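Local coordinates for periplasmic binding protein (Xylanimonas cellulosilytica, PDB 4MX8) that probably captures a solute, perhaps a ferric siderophore or cobalamin-like ligand, outside the membrane for delivery to an ABC importer, at residues L162-A167 with T301-I306; A170-A175 with D307-V312. All coordinates share one frame; numbering follows the deposited sequence.

Interaction 1 of 2, residues L162-A167 with T301-I306; sequences LAELEA and TTRIMI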
loop_
_atom_site.group_PDB
_atom_site.type_symbol
_atom_site.label_atom_id
_atom_site.label_comp_id
_atom_site.label_asym_id
_atom_site.label_seq_id
_atom_site.Cartn_x
_atom_site.Cartn_y
_atom_site.Cartn_z
ATOM N N LEU A 162 -10.758 11.827 5.232
ATOM C CA LEU A 162 -10.538 10.969 6.392
ATOM C C LEU A 162 -11.876 10.553 7.040
ATOM O O LEU A 162 -12.100 9.367 7.322
ATOM C CB LEU A 162 -9.561 11.614 7.392
ATOM C CG LEU A 162 -8.116 11.755 6.874
ATOM C CD1 LEU A 162 -7.174 12.400 7.851
ATOM C CD2 LEU A 162 -7.541 10.416 6.444
ATOM N N ALA A 163 -12.772 11.518 7.238
ATOM C CA ALA A 163 -14.142 11.216 7.650
ATOM C C ALA A 163 -14.807 10.169 6.745
ATOM O O ALA A 163 -15.425 9.221 7.227
ATOM C CB ALA A 163 -14.956 12.473 7.664
ATOM N N GLU A 164 -14.683 10.350 5.434
ATOM C CA GLU A 164 -15.252 9.416 4.486
ATOM C C GLU A 164 -14.602 8.045 4.657
ATOM O O GLU A 164 -15.292 7.027 4.759
ATOM C CB GLU A 164 -15.070 9.919 3.053
ATOM C CG GLU A 164 -15.645 8.977 2.001
ATOM C CD GLU A 164 -14.877 8.985 0.673
ATOM O OE1 GLU A 164 -14.820 7.918 -0.001
ATOM O OE2 GLU A 164 -14.347 10.060 0.303
ATOM N N LEU A 165 -13.272 8.016 4.702
ATOM C CA LEU A 165 -12.555 6.750 4.819
ATOM C C LEU A 165 -12.829 6.023 6.143
ATOM O O LEU A 165 -12.865 4.797 6.189
ATOM C CB LEU A 165 -11.050 6.948 4.611
ATOM C CG LEU A 165 -10.584 7.382 3.225
ATOM C CD1 LEU A 165 -9.073 7.512 3.198
ATOM C CD2 LEU A 165 -11.044 6.389 2.172
ATOM N N GLU A 166 -13.020 6.769 7.226
ATOM C CA GLU A 166 -13.304 6.132 8.502
ATOM C C GLU A 166 -14.665 5.454 8.438
ATOM O O GLU A 166 -14.829 4.324 8.902
ATOM C CB GLU A 166 -13.245 7.140 9.648
ATOM C CG GLU A 166 -13.402 6.506 11.016
ATOM C CD GLU A 166 -13.163 7.486 12.165
ATOM O OE1 GLU A 166 -12.034 8.024 12.250
ATOM O OE2 GLU A 166 -14.091 7.710 12.984
ATOM N N ALA A 167 -15.636 6.143 7.846
ATOM C CA ALA A 167 -16.959 5.575 7.651
ATOM C C ALA A 167 -16.940 4.357 6.715
ATOM O O ALA A 167 -17.655 3.381 6.943
ATOM C CB ALA A 167 -17.905 6.618 7.129
ATOM N N THR A 301 -6.786 4.566 -3.153
ATOM C CA THR A 301 -6.403 3.189 -2.892
ATOM C C THR A 301 -7.197 2.581 -1.727
ATOM O O THR A 301 -7.675 1.444 -1.817
ATOM C CB THR A 301 -4.896 3.127 -2.600
ATOM O OG1 THR A 301 -4.185 3.562 -3.765
ATOM C CG2 THR A 301 -4.446 1.717 -2.232
ATOM N N THR A 302 -7.350 3.340 -0.642
ATOM C CA THR A 302 -8.095 2.840 0.512
ATOM C C THR A 302 -9.562 2.617 0.146
ATOM O O THR A 302 -10.198 1.692 0.647
ATOM C CB THR A 302 -8.007 3.786 1.735
ATOM O OG1 THR A 302 -6.639 4.002 2.080
ATOM C CG2 THR A 302 -8.687 3.175 2.924
ATOM N N ARG A 303 -10.101 3.459 -0.729
ATOM C CA ARG A 303 -11.465 3.244 -1.200
ATOM C C ARG A 303 -11.521 1.924 -1.974
ATOM O O ARG A 303 -12.447 1.142 -1.785
ATOM C CB ARG A 303 -11.956 4.394 -2.089
ATOM C CG ARG A 303 -11.922 5.781 -1.479
ATOM C CD ARG A 303 -12.561 6.796 -2.432
ATOM N NE ARG A 303 -12.630 8.158 -1.891
ATOM C CZ ARG A 303 -11.891 9.171 -2.334
ATOM N NH1 ARG A 303 -11.031 8.969 -3.322
ATOM N NH2 ARG A 303 -12.015 10.385 -1.803
ATOM N N ILE A 304 -10.532 1.679 -2.842
ATOM C CA ILE A 304 -10.477 0.426 -3.590
ATOM C C ILE A 304 -10.424 -0.761 -2.627
ATOM O O ILE A 304 -11.116 -1.752 -2.816
ATOM C CB ILE A 304 -9.286 0.377 -4.562
ATOM C CG1 ILE A 304 -9.468 1.385 -5.677
ATOM C CG2 ILE A 304 -9.122 -0.994 -5.178
ATOM C CD1 ILE A 304 -8.256 1.494 -6.549
HETATM N N MSE A 305 -9.607 -0.654 -1.587
HETATM C CA MSE A 305 -9.577 -1.680 -0.550
HETATM C C MSE A 305 -10.952 -1.900 0.087
HETATM O O MSE A 305 -11.434 -3.032 0.172
HETATM C CB MSE A 305 -8.568 -1.311 0.520
HETATM C CG MSE A 305 -7.150 -1.232 -0.008
HETATM SE SE MSE A 305 -5.894 -0.711 1.367
HETATM C CE MSE A 305 -4.281 -1.115 0.436
ATOM N N ILE A 306 -11.581 -0.811 0.520
ATOM C CA ILE A 306 -12.924 -0.871 1.090
ATOM C C ILE A 306 -13.930 -1.593 0.172
ATOM O O ILE A 306 -14.712 -2.420 0.632
ATOM C CB ILE A 306 -13.428 0.532 1.502
ATOM C CG1 ILE A 306 -12.563 1.071 2.647
ATOM C CG2 ILE A 306 -14.856 0.481 1.945
ATOM C CD1 ILE A 306 -12.624 2.558 2.819
#

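Interaction 2 of 2, residues A170-A175 with D307-V312; sequences AEAKAA and DDVLQV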
loop_
_atom_site.group_PDB
_atom_site.type_symbol
_atom_site.label_atom_id
_atom_site.label_comp_id
_atom_site.label_asym_id
_atom_site.label_seq_id
_atom_site.Cartn_x
_atom_site.Cartn_y
_atom_site.Cartn_z
ATOM N N ALA A 170 -15.272 1.398 8.569
ATOM C CA ALA A 170 -16.208 0.855 9.540
ATOM C C ALA A 170 -17.297 0.059 8.855
ATOM O O ALA A 170 -17.741 -0.951 9.390
ATOM C CB ALA A 170 -16.800 1.943 10.351
ATOM N N GLU A 171 -17.715 0.511 7.673
ATOM C CA GLU A 171 -18.712 -0.204 6.881
ATOM C C GLU A 171 -18.223 -1.598 6.527
ATOM O O GLU A 171 -18.951 -2.571 6.704
ATOM C CB GLU A 171 -19.047 0.554 5.599
ATOM C CG GLU A 171 -20.170 -0.078 4.772
ATOM C CD GLU A 171 -20.407 0.636 3.431
ATOM O OE1 GLU A 171 -19.644 1.587 3.110
ATOM O OE2 GLU A 171 -21.347 0.238 2.687
ATOM N N ALA A 172 -16.985 -1.688 6.041
ATOM C CA ALA A 172 -16.388 -2.970 5.683
ATOM C C ALA A 172 -16.180 -3.877 6.898
ATOM O O ALA A 172 -16.540 -5.054 6.863
ATOM C CB ALA A 172 -15.091 -2.766 4.954
ATOM N N LYS A 173 -15.601 -3.343 7.971
ATOM C CA LYS A 173 -15.465 -4.120 9.213
ATOM C C LYS A 173 -16.806 -4.731 9.645
ATOM O O LYS A 173 -16.877 -5.898 10.047
ATOM C CB LYS A 173 -14.873 -3.270 10.339
ATOM C CG LYS A 173 -13.400 -2.969 10.195
ATOM C CD LYS A 173 -12.936 -1.938 11.220
ATOM C CE LYS A 173 -13.052 -2.479 12.619
ATOM N NZ LYS A 173 -12.850 -1.427 13.650
ATOM N N ALA A 174 -17.873 -3.943 9.548
ATOM C CA ALA A 174 -19.199 -4.467 9.825
ATOM C C ALA A 174 -19.538 -5.633 8.872
ATOM O O ALA A 174 -19.987 -6.684 9.320
ATOM C CB ALA A 174 -20.212 -3.382 9.735
ATOM N N ALA A 175 -19.292 -5.461 7.572
ATOM C CA ALA A 175 -19.540 -6.523 6.597
ATOM C C ALA A 175 -18.777 -7.814 6.916
ATOM O O ALA A 175 -19.339 -8.907 6.833
ATOM C CB ALA A 175 -19.211 -6.048 5.213
ATOM N N ASP A 307 -13.898 -1.317 -1.125
ATOM C CA ASP A 307 -14.804 -2.007 -2.037
ATOM C C ASP A 307 -14.448 -3.471 -2.129
ATOM O O ASP A 307 -15.325 -4.327 -2.220
ATOM C CB ASP A 307 -14.802 -1.366 -3.425
ATOM C CG ASP A 307 -15.787 -0.208 -3.532
ATOM O OD1 ASP A 307 -16.195 0.345 -2.473
ATOM O OD2 ASP A 307 -16.158 0.143 -4.677
ATOM N N ASP A 308 -13.154 -3.757 -2.091
ATOM C CA ASP A 308 -12.686 -5.129 -2.175
ATOM C C ASP A 308 -13.175 -5.929 -0.981
ATOM O O ASP A 308 -13.724 -7.009 -1.145
ATOM C CB ASP A 308 -11.159 -5.179 -2.263
ATOM C CG ASP A 308 -10.646 -4.942 -3.673
ATOM O OD1 ASP A 308 -11.480 -4.864 -4.635
ATOM O OD2 ASP A 308 -9.396 -4.852 -3.809
ATOM N N VAL A 309 -12.983 -5.397 0.220
ATOM C CA VAL A 309 -13.422 -6.110 1.405
ATOM C C VAL A 309 -14.947 -6.266 1.382
ATOM O O VAL A 309 -15.457 -7.338 1.678
ATOM C CB VAL A 309 -12.923 -5.429 2.695
ATOM C CG1 VAL A 309 -13.526 -6.067 3.919
ATOM C CG2 VAL A 309 -11.417 -5.495 2.774
ATOM N N LEU A 310 -15.673 -5.228 0.968
ATOM C CA LEU A 310 -17.145 -5.275 0.963
ATOM C C LEU A 310 -17.754 -6.377 0.095
ATOM O O LEU A 310 -18.951 -6.628 0.170
ATOM C CB LEU A 310 -17.751 -3.912 0.611
ATOM C CG LEU A 310 -17.851 -2.871 1.737
ATOM C CD1 LEU A 310 -18.097 -1.474 1.206
ATOM C CD2 LEU A 310 -18.917 -3.246 2.724
ATOM N N GLN A 311 -16.936 -7.040 -0.716
ATOM C CA GLN A 311 -17.394 -8.191 -1.486
ATOM C C GLN A 311 -17.948 -9.312 -0.612
ATOM O O GLN A 311 -18.809 -10.043 -1.081
ATOM C CB GLN A 311 -16.272 -8.782 -2.334
ATOM C CG GLN A 311 -15.672 -7.876 -3.390
ATOM C CD GLN A 311 -14.465 -8.517 -4.091
ATOM O OE1 GLN A 311 -14.615 -9.249 -5.085
ATOM N NE2 GLN A 311 -13.264 -8.249 -3.567
ATOM N N VAL A 312 -17.457 -9.484 0.628
ATOM C CA VAL A 312 -17.994 -10.576 1.471
ATOM C C VAL A 312 -19.486 -10.470 1.653
ATOM O O VAL A 312 -20.168 -11.483 1.801
ATOM C CB VAL A 312 -17.426 -10.663 2.895
ATOM C CG1 VAL A 312 -16.220 -11.534 2.931
ATOM C CG2 VAL A 312 -17.168 -9.287 3.479
#

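Interaction 1 of 2, residues L162-A167 with T301-I306
Arg303 NE donates to Glu164 OE1 at 2.9 Å, the shortest polar bond between helix segments 162-167 and 301-306. Beside it NH2 of the same arginine reaches Glu164 OE2 at 3.2 Å, so the guanidinium grips the carboxylate side-on, one nitrogen to each oxygen. Both oxygens are met on their syn side, and the two planes lie only 13° apart; the pairing is a nearly coplanar, bidentate salt bridge that fixes the rotation of both groups. Glu164 gets there with CG trans to its backbone N (chi1 180°) and a bend at chi2, while Arg303 runs extended from CG to NE and meets it at about a right angle. Glu300 OE2 forms a second salt bridge, to Arg303 NH1, so two acids share the guanidinium's charge, and the arginine would in turn favour the ionised carboxylates. The two segments run nearly parallel, their axes 18° apart and 10.4 Å at closest approach. They belong to the near-C-terminal helix 299-309 and to the long helix 155-179, which, as in other TroA-like binding proteins, probably forms the rigid connection between the two lobes. Next to the salt bridge, the buried Leu165 packs against Arg303 and Thr302: its CD2 lies 3.8 Å from Arg303 CG, touching the aliphatic root of the arginine, and 4.0 Å from Thr302 CB. Ile306 CD1 approaches the same methyl at 4.2 Å from Leu165 CD2. Thr302 OG1 turns to Tyr137 OH and Gly298 O, leaving carbon atoms to face the leucine.

Interaction 2 of 2, residues A170-A175 with D307-V312
Leu310 meets helix segment 170-175 with both branches of its forked end, CD1 on the Glu171 carboxylate and CD2 between Glu171 CG and two alanines. CD1 lies 3.8 Å from Glu171 CD, and the two side chains cross at about a right angle. With CG trans to its backbone N (chi1 -175°), the extended glutamate passes across the leucine, its CG 4.0 Å from Leu310 CD2. That second methyl is set against the helix surface itself, 3.9 Å from Ala172 CA and 3.8 Å from Ala175 CB. The small alanine side chains let the backbones draw close, the CA atoms of Ala172 and Leu310 being 5.3 Å apart. Next to Leu310 in sequence, Val309 points its CG1 methyl at Ala172, 3.8 Å from Ala172 CB; its chi1 of 173° swings that methyl across the interface. Further along, Val312 completes the row, its CG2 lying 4.0 Å from Ala175 O. The 307-312 segment continues the chain's last helix, with residues 310-312 helical in backbone angles but lacking the regular bonds, and it is packed between helix 155-179 and the sheet of the C-terminal lobe. There Val309 and Val312 touch Trp248 of strand 246-251, while Phe216 closes over Ala172 and Val309. On the far side Gln311 NE2 donates to Asp308 O at 2.8 Å, a carbonyl also met by the Gln311 backbone N. The contact is van der Waals in kind and mostly aliphatic, so it depends on close fit rather than directional bonds; the Glu171 carboxylate meets a methyl that gives it no polar partner, and since this residue is exposed, water probably solvates its charge.

Both interactions join the same two helices, 155-179 and 299-309, and their centres lie 11 Å apart on one side of the chain's centre. Each partner runs on from interaction 1 into interaction 2, with 162-167 leading to 170-175 and 301-306 directly to 307-312. The segments thus alternate along the chain; both contacts meet in the same N-to-C order, and the segments of interaction 1 run nearly parallel. More than 130 residues, including the strands of the C-terminal lobe's sheet, separate the partners. Interaction 1 is the more buried, and interaction 2 lies farther out. Together they lay the last helix along 155-179, which probably links the lobes, as in TroA-like proteins, which move little on binding.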